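Side-chain contacts in nucleoside diphosphate kinase (Aquifex aeolicus, PDB 3ZTP), which probably transfers the terminal phosphate of ATP to other nucleoside diphosphates through a phosphorylated active-site intermediate, supplying the cell with nucleoside triphosphates: residues I8-D13 / G18-I23; G48-V53 / C133-G138; D25-E30 / N104-Q109; I90-S95 / R99-N104. One frame throughout, in Å; residues are numbered along the deposited sequence.

The contacts build outward from the antiparallel sheet of a ferredoxin-like (βαββαβ) fold. Contact 1, about 8 Å from the chain's centre, joins strand 3-10 to helix 20-29; contact 3, centred about 10 Å away, uses the same helix to hold helix 106-110. Contact 2 lies across the chain's centre, about 24 Å from contact 3 between centres. Along the chain contact 1 closes first, 2 and 3 interleave, and contact 4 falls between the segments of contact 2 and within contact 3, ending on the N104 they share. Contacts 1 and 3 touch a second subunit, contact 2 a third. Contacts 1 and 2 meet one sulfate beside the predicted phosphohistidine, while 3 and 4 hold segments carrying predicted ATP-binding residues.

Contact 1. Residues I8-D13 / G18-I23; sequences IIVKPD and GALGKI. With SO4 (sulfate ion), chain D.
V10 carries the apolar contact alone on the strand side, its two methyls pressed against L20 and I23. CG2 lies 4.0 Å from L20 CD1, the two side chains crossing at about a right angle, and 4.1 Å from I23 CG2. With V10 CG1 opposite the backbone N (chi1 177°), I23 CD1 stands 4.1 Å from V10 CG1, and V10 and I23 meet tip to tip. A beta-branched valine suits a strand and offers two methyls to the helix. L20 and I23, three residues apart, lie on one side of their helix.

No hydrogen bond crosses between the segments; K11, at the N-cap of helix 12-17 and predicted to bind ATP, turns the other way, to a sulfate probably from the crystallisation liquor. Its extended chain lets K11 NZ form weak hydrogen bonds of 2.9 Å to sulfate O1 and 3.0 Å to O4. N117 OD1 binds the same ammonium, and H120 ND1 binds the sulfate, consistent with a phosphate-binding pocket.

G18 ends helix 12-17 in a Schellman motif, its positive phi easily borne. Helix 20-29 packs on the sheet through strand 3-10, with L20 also touching strand 72-78 and I23 reaching strand 119-121 and helix 106-110.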
# COMPACT_ATOMS: atom_id res chain seq x y z
N ILE A 8 10.36 12.28 -7.88
CA ILE A 8 10.76 13.32 -6.93
C ILE A 8 10.41 12.89 -5.52
O ILE A 8 9.43 12.15 -5.29
CB ILE A 8 10.15 14.71 -7.23
CG1 ILE A 8 8.61 14.67 -7.24
CG2 ILE A 8 10.70 15.25 -8.53
CD1 ILE A 8 7.95 16.05 -7.15
N ILE A 9 11.22 13.34 -4.57
CA ILE A 9 10.87 13.21 -3.14
C ILE A 9 11.00 14.58 -2.51
O ILE A 9 12.07 15.19 -2.57
CB ILE A 9 11.76 12.22 -2.38
CG1 ILE A 9 11.75 10.87 -3.09
CG2 ILE A 9 11.23 12.09 -0.97
CD1 ILE A 9 12.71 9.85 -2.46
N VAL A 10 9.92 15.04 -1.88
CA VAL A 10 9.95 16.28 -1.10
C VAL A 10 10.49 15.92 0.27
O VAL A 10 9.91 15.06 0.96
CB VAL A 10 8.56 16.92 -1.03
CG1 VAL A 10 8.57 18.18 -0.16
CG2 VAL A 10 8.06 17.22 -2.44
N LYS A 11 11.62 16.51 0.62
CA LYS A 11 12.40 16.10 1.78
C LYS A 11 11.85 16.73 3.06
O LYS A 11 11.03 17.65 3.02
CB LYS A 11 13.87 16.46 1.57
CG LYS A 11 14.50 15.86 0.35
CD LYS A 11 15.99 16.18 0.24
CE LYS A 11 16.70 15.42 -0.86
NZ LYS A 11 18.10 15.82 -1.02
N PRO A 12 12.30 16.24 4.21
CA PRO A 12 11.67 16.72 5.45
C PRO A 12 11.83 18.21 5.71
O PRO A 12 11.00 18.80 6.41
CB PRO A 12 12.33 15.86 6.54
CG PRO A 12 12.69 14.61 5.84
CD PRO A 12 13.16 15.07 4.47
N ASP A 13 12.91 18.83 5.21
CA ASP A 13 13.05 20.28 5.36
C ASP A 13 11.92 21.03 4.68
O ASP A 13 11.33 21.94 5.28
CB ASP A 13 14.42 20.77 4.89
CG ASP A 13 14.73 20.41 3.44
OD1 ASP A 13 14.27 19.36 2.94
OD2 ASP A 13 15.47 21.19 2.80
N GLY A 18 6.37 23.73 5.03
CA GLY A 18 5.02 23.84 4.48
C GLY A 18 4.96 24.04 2.98
O GLY A 18 3.97 24.56 2.47
N ALA A 19 5.99 23.60 2.26
CA ALA A 19 6.12 23.86 0.85
C ALA A 19 5.57 22.77 -0.07
O ALA A 19 5.62 22.94 -1.28
CB ALA A 19 7.60 24.07 0.52
N LEU A 20 5.02 21.69 0.48
CA LEU A 20 4.64 20.57 -0.37
C LEU A 20 3.69 20.95 -1.50
O LEU A 20 3.85 20.54 -2.65
CB LEU A 20 3.96 19.50 0.49
CG LEU A 20 3.31 18.36 -0.29
CD1 LEU A 20 4.37 17.55 -1.04
CD2 LEU A 20 2.49 17.46 0.66
N GLY A 21 2.64 21.68 -1.16
CA GLY A 21 1.66 22.05 -2.16
C GLY A 21 2.22 22.96 -3.24
O GLY A 21 1.92 22.78 -4.42
N LYS A 22 3.02 23.94 -2.84
CA LYS A 22 3.64 24.83 -3.80
C LYS A 22 4.57 24.06 -4.74
O LYS A 22 4.63 24.34 -5.94
CB LYS A 22 4.43 25.93 -3.08
CG LYS A 22 3.55 26.88 -2.28
CD LYS A 22 4.38 28.02 -1.72
CE LYS A 22 3.53 29.05 -0.93
NZ LYS A 22 3.08 28.50 0.37
N ILE A 23 5.28 23.07 -4.21
CA ILE A 23 6.17 22.28 -5.04
C ILE A 23 5.38 21.44 -6.05
O ILE A 23 5.70 21.41 -7.23
CB ILE A 23 7.09 21.44 -4.17
CG1 ILE A 23 8.06 22.35 -3.43
CG2 ILE A 23 7.84 20.42 -5.00
CD1 ILE A 23 8.88 21.64 -2.36
S SO4 D . 19.31 13.63 -3.06
O1 SO4 D . 18.95 14.91 -3.66
O2 SO4 D . 19.68 12.70 -4.12
O3 SO4 D . 20.48 13.74 -2.19
O4 SO4 D . 18.23 13.13 -2.26

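Contact 2. Residues G48-V53 / C133-G138; sequences GEFYYV and CFIFSG. With SO4 (sulfate ion), chain D.
The carbonyl oxygen of E49 is gripped twice, by the hydroxyl of Y130 and, weakly, by Y52 N at 3.2 Å from E49 O, while the side chain of E49 rests on F134. Here the last turn of helix 44-50, part of the helical hairpin that flanks the active site in NDP kinases, meets the end of helix 125-135. The core is an offset edge-to-face aromatic pair: F50 turns its edge to the face of F134, with ring centroids 5.7 Å apart and planes at 80°. With F50 CG anti to the backbone N (chi1 -179°), the ring swings so that its CD1 edge meets F134; the backbone itself sets F50 CB over that face, 4.3 Å from the F134 centroid, in a CH-pi contact. Phenylalanine suits both places, one ring supplying a broad face and the other a C-H edge. F50 also meets the ring of H120, the predicted phosphohistidine, edge to face, so F134 forms a second shell behind it. With a leucine in place of F134, the flat face under F50 would be gone, and the F50 ring would probably be freer to turn beside H120. L139 of a neighbouring subunit touches F134, and a C133-C133 disulfide joins the two subunits, C133 being modelled in two conformers. E49 crosses the F134 ring at about a right angle, its CB 3.6 Å from F134 CZ and its OE1 3.7 Å from that carbon.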
# COMPACT_ATOMS: atom_id res chain seq x y z
N GLY A 48 18.77 4.01 3.52
CA GLY A 48 20.10 3.54 3.14
C GLY A 48 20.11 2.72 1.85
O GLY A 48 21.02 2.86 1.01
N GLU A 49 19.11 1.86 1.70
CA GLU A 49 18.97 1.08 0.48
C GLU A 49 18.62 1.95 -0.71
O GLU A 49 19.15 1.75 -1.80
CB GLU A 49 17.88 0.02 0.66
CG GLU A 49 18.26 -1.09 1.63
CD GLU A 49 17.14 -2.09 1.88
OE1 GLU A 49 16.04 -1.96 1.30
OE2 GLU A 49 17.40 -3.03 2.66
N PHE A 50 17.73 2.92 -0.52
CA PHE A 50 17.37 3.82 -1.61
C PHE A 50 18.60 4.55 -2.11
O PHE A 50 18.81 4.68 -3.31
CB PHE A 50 16.31 4.81 -1.13
CG PHE A 50 15.84 5.77 -2.20
CD1 PHE A 50 14.78 5.45 -3.01
CD2 PHE A 50 16.46 6.99 -2.40
CE1 PHE A 50 14.33 6.31 -3.99
CE2 PHE A 50 16.03 7.85 -3.40
CZ PHE A 50 14.96 7.51 -4.20
N TYR A 51 19.43 4.99 -1.17
CA TYR A 51 20.64 5.75 -1.47
C TYR A 51 21.91 4.90 -1.47
O TYR A 51 23.01 5.41 -1.20
CB TYR A 51 20.78 6.87 -0.43
CG TYR A 51 19.82 8.00 -0.63
CD1 TYR A 51 19.93 8.84 -1.72
CD2 TYR A 51 18.81 8.25 0.28
CE1 TYR A 51 19.04 9.90 -1.90
CE2 TYR A 51 17.94 9.30 0.12
CZ TYR A 51 18.06 10.11 -0.98
OH TYR A 51 17.19 11.18 -1.15
N TYR A 52 21.78 3.63 -1.79
CA TYR A 52 22.92 2.72 -1.70
C TYR A 52 24.13 3.16 -2.51
O TYR A 52 25.27 2.86 -2.14
CB TYR A 52 22.48 1.31 -2.12
CG TYR A 52 22.43 1.10 -3.61
CD1 TYR A 52 21.30 1.41 -4.35
CD2 TYR A 52 23.52 0.54 -4.28
CE1 TYR A 52 21.25 1.20 -5.71
CE2 TYR A 52 23.48 0.33 -5.64
CZ TYR A 52 22.34 0.65 -6.35
OH TYR A 52 22.30 0.45 -7.71
N VAL A 53 23.92 3.88 -3.60
CA VAL A 53 25.04 4.35 -4.42
C VAL A 53 25.95 5.33 -3.65
O VAL A 53 27.14 5.44 -3.94
CB VAL A 53 24.52 5.02 -5.71
CG1 VAL A 53 25.65 5.75 -6.44
CG2 VAL A 53 23.90 3.97 -6.62
N CYS A 133 10.63 2.16 -8.71
CA CYS A 133 10.29 0.85 -8.18
C CYS A 133 10.55 0.74 -6.68
O CYS A 133 9.89 -0.04 -5.98
CB CYS A 133 11.05 -0.24 -8.93
SG CYS A 133 10.41 -0.53 -10.60
N PHE A 134 11.52 1.48 -6.17
CA PHE A 134 11.78 1.39 -4.75
C PHE A 134 10.58 1.89 -3.95
O PHE A 134 10.27 1.35 -2.88
CB PHE A 134 13.02 2.17 -4.35
CG PHE A 134 13.57 1.74 -3.03
CD1 PHE A 134 13.11 2.24 -1.84
CD2 PHE A 134 14.51 0.74 -3.01
CE1 PHE A 134 13.61 1.78 -0.62
CE2 PHE A 134 15.02 0.27 -1.79
CZ PHE A 134 14.55 0.79 -0.61
N ILE A 135 9.91 2.92 -4.44
CA ILE A 135 8.85 3.60 -3.70
C ILE A 135 7.45 3.13 -4.09
O ILE A 135 6.58 3.02 -3.25
CB ILE A 135 8.95 5.13 -3.92
CG1 ILE A 135 10.34 5.65 -3.51
CG2 ILE A 135 7.84 5.88 -3.18
CD1 ILE A 135 10.74 5.33 -2.07
N PHE A 136 7.25 2.88 -5.39
CA PHE A 136 5.92 2.61 -5.94
C PHE A 136 5.91 1.34 -6.76
O PHE A 136 6.73 1.18 -7.66
CB PHE A 136 5.49 3.74 -6.91
CG PHE A 136 5.25 5.07 -6.26
CD1 PHE A 136 4.15 5.28 -5.45
CD2 PHE A 136 6.14 6.10 -6.46
CE1 PHE A 136 3.93 6.52 -4.87
CE2 PHE A 136 5.90 7.36 -5.91
CZ PHE A 136 4.82 7.55 -5.11
N SER A 137 4.92 0.49 -6.52
CA SER A 137 4.69 -0.63 -7.43
C SER A 137 3.93 -0.15 -8.65
O SER A 137 3.33 0.94 -8.67
CB SER A 137 3.84 -1.70 -6.76
OG SER A 137 2.52 -1.25 -6.61
N GLY A 138 3.90 -0.97 -9.68
CA GLY A 138 3.05 -0.74 -10.83
C GLY A 138 1.60 -0.57 -10.47
O GLY A 138 0.88 0.18 -11.14
S SO4 D . 19.31 13.63 -3.06
O1 SO4 D . 18.95 14.91 -3.66
O2 SO4 D . 19.68 12.70 -4.12
O3 SO4 D . 20.48 13.74 -2.19
O4 SO4 D . 18.23 13.13 -2.26

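Contact 3. Residues D25-E30 / N104-Q109; sequences DRFIQE and NSIRAQ
R26 holds the carbonyl oxygen of N104 with its guanidinium, NH1 lying 2.7 Å from N104 O (N-H...O angle 159°). The oxygen lies in the guanidinium plane, and NH1 sits nearly on the line of the C=O bond; NH2 adds a weak bond of 3.1 Å to N104 O. This ties helix 20-29 of the ferredoxin-like fold to the residue before the N-cap of helix 106-110. R26 NE forms a salt bridge with E30 OE2 at 2.9 Å, almost straight and through the anti lone pair, so the group is fixed from two directions. Arginine suits the place because its flat head can serve both acceptors.

The amide of N104 lies over one face of that guanidinium, its plane turned only 13° from it. ND2 and NH1 are both donors, so no hydrogen bond joins them. S105 caps the helix, its OG accepting A108 N at 3.2 Å.

Deeper in, with CG anti to the backbone N (chi1 174°), the CB-CG base of R26 lies along I106, and the two side chains slide past each other in opposite directions. I106 also touches I119 of the sheet. Its CD1 is 3.9 Å from R26 CG, while its CG1 lies 4.1 Å from F27 CZ.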
# COMPACT_ATOMS: atom_id res chain seq x y z
N ASP A 25 2.38 22.04 -7.15
CA ASP A 25 1.77 22.99 -8.07
C ASP A 25 2.75 23.34 -9.19
O ASP A 25 2.40 23.39 -10.37
CB ASP A 25 1.33 24.27 -7.34
CG ASP A 25 0.62 25.23 -8.24
OD1 ASP A 25 -0.27 24.84 -8.98
OD2 ASP A 25 0.98 26.43 -8.22
N ARG A 26 4.01 23.60 -8.82
CA ARG A 26 4.97 23.97 -9.82
C ARG A 26 5.12 22.89 -10.90
O ARG A 26 5.13 23.17 -12.10
CB ARG A 26 6.33 24.23 -9.18
CG ARG A 26 7.46 24.50 -10.18
CD ARG A 26 7.18 25.76 -11.06
NE ARG A 26 8.41 26.13 -11.76
CZ ARG A 26 9.43 26.73 -11.16
NH1 ARG A 26 9.31 27.15 -9.91
NH2 ARG A 26 10.53 26.96 -11.83
N PHE A 27 5.24 21.63 -10.49
CA PHE A 27 5.41 20.58 -11.48
C PHE A 27 4.18 20.39 -12.35
O PHE A 27 4.28 20.10 -13.51
CB PHE A 27 5.86 19.27 -10.83
CG PHE A 27 7.28 19.34 -10.33
CD1 PHE A 27 8.31 19.43 -11.22
CD2 PHE A 27 7.56 19.37 -8.99
CE1 PHE A 27 9.63 19.53 -10.79
CE2 PHE A 27 8.85 19.46 -8.55
CZ PHE A 27 9.89 19.54 -9.46
N ILE A 28 3.00 20.55 -11.76
CA ILE A 28 1.75 20.52 -12.53
C ILE A 28 1.76 21.64 -13.58
O ILE A 28 1.47 21.40 -14.77
CB ILE A 28 0.54 20.61 -11.59
CG1 ILE A 28 0.44 19.34 -10.74
CG2 ILE A 28 -0.74 20.83 -12.41
CD1 ILE A 28 -0.45 19.52 -9.51
N GLN A 29 2.11 22.85 -13.15
CA GLN A 29 2.09 23.98 -14.08
C GLN A 29 3.16 23.91 -15.15
O GLN A 29 3.01 24.46 -16.25
CB GLN A 29 2.18 25.30 -13.33
CG GLN A 29 1.03 25.53 -12.32
CD GLN A 29 -0.32 25.09 -12.84
OE1 GLN A 29 -0.68 25.28 -13.99
NE2 GLN A 29 -1.07 24.46 -11.96
N GLU A 30 4.25 23.19 -14.87
CA GLU A 30 5.28 22.95 -15.87
C GLU A 30 4.89 21.85 -16.86
O GLU A 30 5.63 21.57 -17.81
CB GLU A 30 6.59 22.59 -15.17
CG GLU A 30 7.19 23.76 -14.37
CD GLU A 30 8.01 24.72 -15.18
OE1 GLU A 30 8.12 24.56 -16.42
OE2 GLU A 30 8.57 25.67 -14.58
N ASN A 104 13.94 31.11 -9.22
CA ASN A 104 12.63 30.50 -9.10
C ASN A 104 12.70 28.98 -9.13
O ASN A 104 11.67 28.32 -9.25
CB ASN A 104 11.68 30.99 -10.21
CG ASN A 104 10.23 30.77 -9.87
OD1 ASN A 104 9.83 30.83 -8.70
ND2 ASN A 104 9.44 30.40 -10.87
N SER A 105 13.89 28.41 -9.02
CA SER A 105 14.00 26.96 -8.91
C SER A 105 13.49 26.48 -7.57
O SER A 105 13.43 27.22 -6.59
CB SER A 105 15.42 26.51 -9.14
OG SER A 105 16.31 26.95 -8.12
N ILE A 106 13.12 25.21 -7.50
CA ILE A 106 12.60 24.67 -6.26
C ILE A 106 13.63 24.85 -5.13
O ILE A 106 13.27 25.23 -4.02
CB ILE A 106 12.21 23.17 -6.39
CG1 ILE A 106 11.14 22.94 -7.46
CG2 ILE A 106 11.79 22.62 -5.04
CD1 ILE A 106 9.88 23.70 -7.23
N ARG A 107 14.90 24.55 -5.40
CA ARG A 107 15.92 24.64 -4.35
C ARG A 107 16.19 26.07 -3.95
O ARG A 107 16.42 26.37 -2.78
CB ARG A 107 17.19 23.88 -4.73
CG ARG A 107 16.92 22.38 -4.75
CD ARG A 107 18.05 21.58 -5.23
NE ARG A 107 17.84 20.16 -5.01
CZ ARG A 107 18.41 19.22 -5.74
NH1 ARG A 107 19.17 19.53 -6.77
NH2 ARG A 107 18.24 17.95 -5.45
N ALA A 108 16.14 27.00 -4.90
CA ALA A 108 16.28 28.40 -4.56
C ALA A 108 15.14 28.86 -3.67
O ALA A 108 15.35 29.62 -2.72
CB ALA A 108 16.36 29.25 -5.80
N GLN A 109 13.93 28.43 -3.99
CA GLN A 109 12.74 28.88 -3.26
C GLN A 109 12.59 28.27 -1.89
O GLN A 109 12.17 28.94 -0.96
CB GLN A 109 11.50 28.59 -4.09
CG GLN A 109 11.44 29.46 -5.33
CD GLN A 109 10.96 30.87 -5.01
OE1 GLN A 109 11.62 31.88 -5.37
NE2 GLN A 109 9.81 30.96 -4.36

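Contact 4. Residues I90-S95 / R99-N104; sequences IGPTDS and RKVAPN
A bend at chi3 (-82°) folds the R99 side chain back over its own helix and lays the guanidinium across the carbonyl oxygen of S95. Both residues lie in the helix 95-101, whose lead-in loop starts at G91; the part from this helix onward probably corresponds to the Kpn loop of NDP kinases, close to the predicted ATP site. S95 O sits over the centre of one guanidinium face, 3.5 Å from R99 CZ, and also accepts the helical bond from R99 N, 3.0 Å from S95 O at 151°. One carbonyl thus receives an N-H and lies under a positively charged plate, which would probably strengthen its polarisation. Beside it, R99 NH2 lies 3.7 Å from S95 CB.

The head of R99 has further partners: NH2 pairs with E96 in a salt bridge and NH1 binds the carbonyl oxygens of A108 and G111. With a leucine in place of R99, E96 would probably lose its charge partner and the two carbonyls their donor, leaving the end of helix 106-110 less firmly tied to helix 95-101. S95 is small enough to lie beneath the arginine while its OG binds D113 O.

At the helix start D94 is the N-cap, its OD1 accepting E96 N, a natural role for aspartate. G91 takes a positive phi, and a side chain there would strike P92. T93 O is held by the side-chain amide of N117, another predicted ATP-binding residue. V101, near the end of the helix, packs on P92 of the lead-in loop: its CG2 sits between the backbone N and the carbonyl carbon (chi1 -56° for CG1), and this methyl is 3.8 Å from P92 CG.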
# COMPACT_ATOMS: atom_id res chain seq x y z
N ILE A 90 14.35 22.03 -10.50
CA ILE A 90 14.73 22.01 -9.09
C ILE A 90 15.98 22.83 -8.83
O ILE A 90 16.11 23.38 -7.73
CB ILE A 90 14.84 20.59 -8.49
CG1 ILE A 90 16.06 19.86 -9.04
CG2 ILE A 90 13.55 19.81 -8.76
CD1 ILE A 90 16.20 18.45 -8.54
N GLY A 91 16.88 22.93 -9.82
CA GLY A 91 18.05 23.77 -9.65
C GLY A 91 19.23 23.02 -9.06
O GLY A 91 19.13 21.85 -8.70
N PRO A 92 20.36 23.73 -8.95
CA PRO A 92 21.58 23.13 -8.43
C PRO A 92 21.41 22.54 -7.03
O PRO A 92 20.64 23.07 -6.23
CB PRO A 92 22.54 24.32 -8.38
CG PRO A 92 22.02 25.30 -9.33
CD PRO A 92 20.54 25.11 -9.40
N THR A 93 22.14 21.46 -6.75
CA THR A 93 22.14 20.80 -5.46
C THR A 93 22.31 21.77 -4.30
O THR A 93 21.65 21.66 -3.26
CB THR A 93 23.32 19.80 -5.37
OG1 THR A 93 23.31 18.97 -6.54
CG2 THR A 93 23.23 18.95 -4.12
N ASP A 94 23.23 22.69 -4.49
CA ASP A 94 23.54 23.67 -3.47
C ASP A 94 22.48 24.78 -3.58
O ASP A 94 22.49 25.59 -4.50
CB ASP A 94 24.96 24.21 -3.72
CG ASP A 94 25.36 25.31 -2.75
OD1 ASP A 94 24.53 25.87 -2.02
OD2 ASP A 94 26.56 25.66 -2.73
N SER A 95 21.58 24.83 -2.61
CA SER A 95 20.46 25.78 -2.62
C SER A 95 20.92 27.24 -2.69
O SER A 95 20.21 28.09 -3.23
CB SER A 95 19.59 25.61 -1.37
OG SER A 95 19.08 24.30 -1.24
N ARG A 99 19.97 29.95 -5.63
CA ARG A 99 19.47 31.32 -5.50
C ARG A 99 20.25 32.32 -6.36
O ARG A 99 19.68 33.33 -6.79
CB ARG A 99 19.48 31.78 -4.04
CG ARG A 99 18.27 31.27 -3.26
CD ARG A 99 18.24 31.67 -1.80
NE ARG A 99 19.05 30.82 -0.92
CZ ARG A 99 18.67 29.62 -0.50
NH1 ARG A 99 17.52 29.11 -0.91
NH2 ARG A 99 19.47 28.92 0.30
N LYS A 100 21.51 32.03 -6.62
CA LYS A 100 22.35 32.89 -7.45
C LYS A 100 22.02 32.73 -8.93
O LYS A 100 21.96 33.74 -9.65
CB LYS A 100 23.84 32.61 -7.19
CG LYS A 100 24.31 33.12 -5.84
CD LYS A 100 25.72 32.65 -5.49
CE LYS A 100 26.12 33.14 -4.10
NZ LYS A 100 27.43 32.62 -3.64
N VAL A 101 21.80 31.50 -9.39
CA VAL A 101 21.68 31.25 -10.82
C VAL A 101 20.29 30.89 -11.32
O VAL A 101 20.05 30.94 -12.53
CB VAL A 101 22.65 30.16 -11.28
CG1 VAL A 101 24.09 30.54 -10.89
CG2 VAL A 101 22.27 28.81 -10.70
N ALA A 102 19.37 30.51 -10.42
CA ALA A 102 18.03 30.09 -10.81
C ALA A 102 17.04 30.46 -9.70
O ALA A 102 16.58 29.59 -8.98
CB ALA A 102 18.01 28.58 -11.07
N PRO A 103 16.69 31.75 -9.57
CA PRO A 103 15.97 32.18 -8.37
C PRO A 103 14.60 31.56 -8.16
O PRO A 103 14.14 31.52 -7.02
CB PRO A 103 15.84 33.70 -8.56
CG PRO A 103 16.93 34.05 -9.45
CD PRO A 103 17.11 32.89 -10.39
N ASN A 104 13.94 31.11 -9.22
CA ASN A 104 12.63 30.50 -9.10
C ASN A 104 12.70 28.98 -9.13
O ASN A 104 11.67 28.32 -9.25
CB ASN A 104 11.68 30.99 -10.21
CG ASN A 104 10.23 30.77 -9.87
OD1 ASN A 104 9.83 30.83 -8.70
ND2 ASN A 104 9.44 30.40 -10.87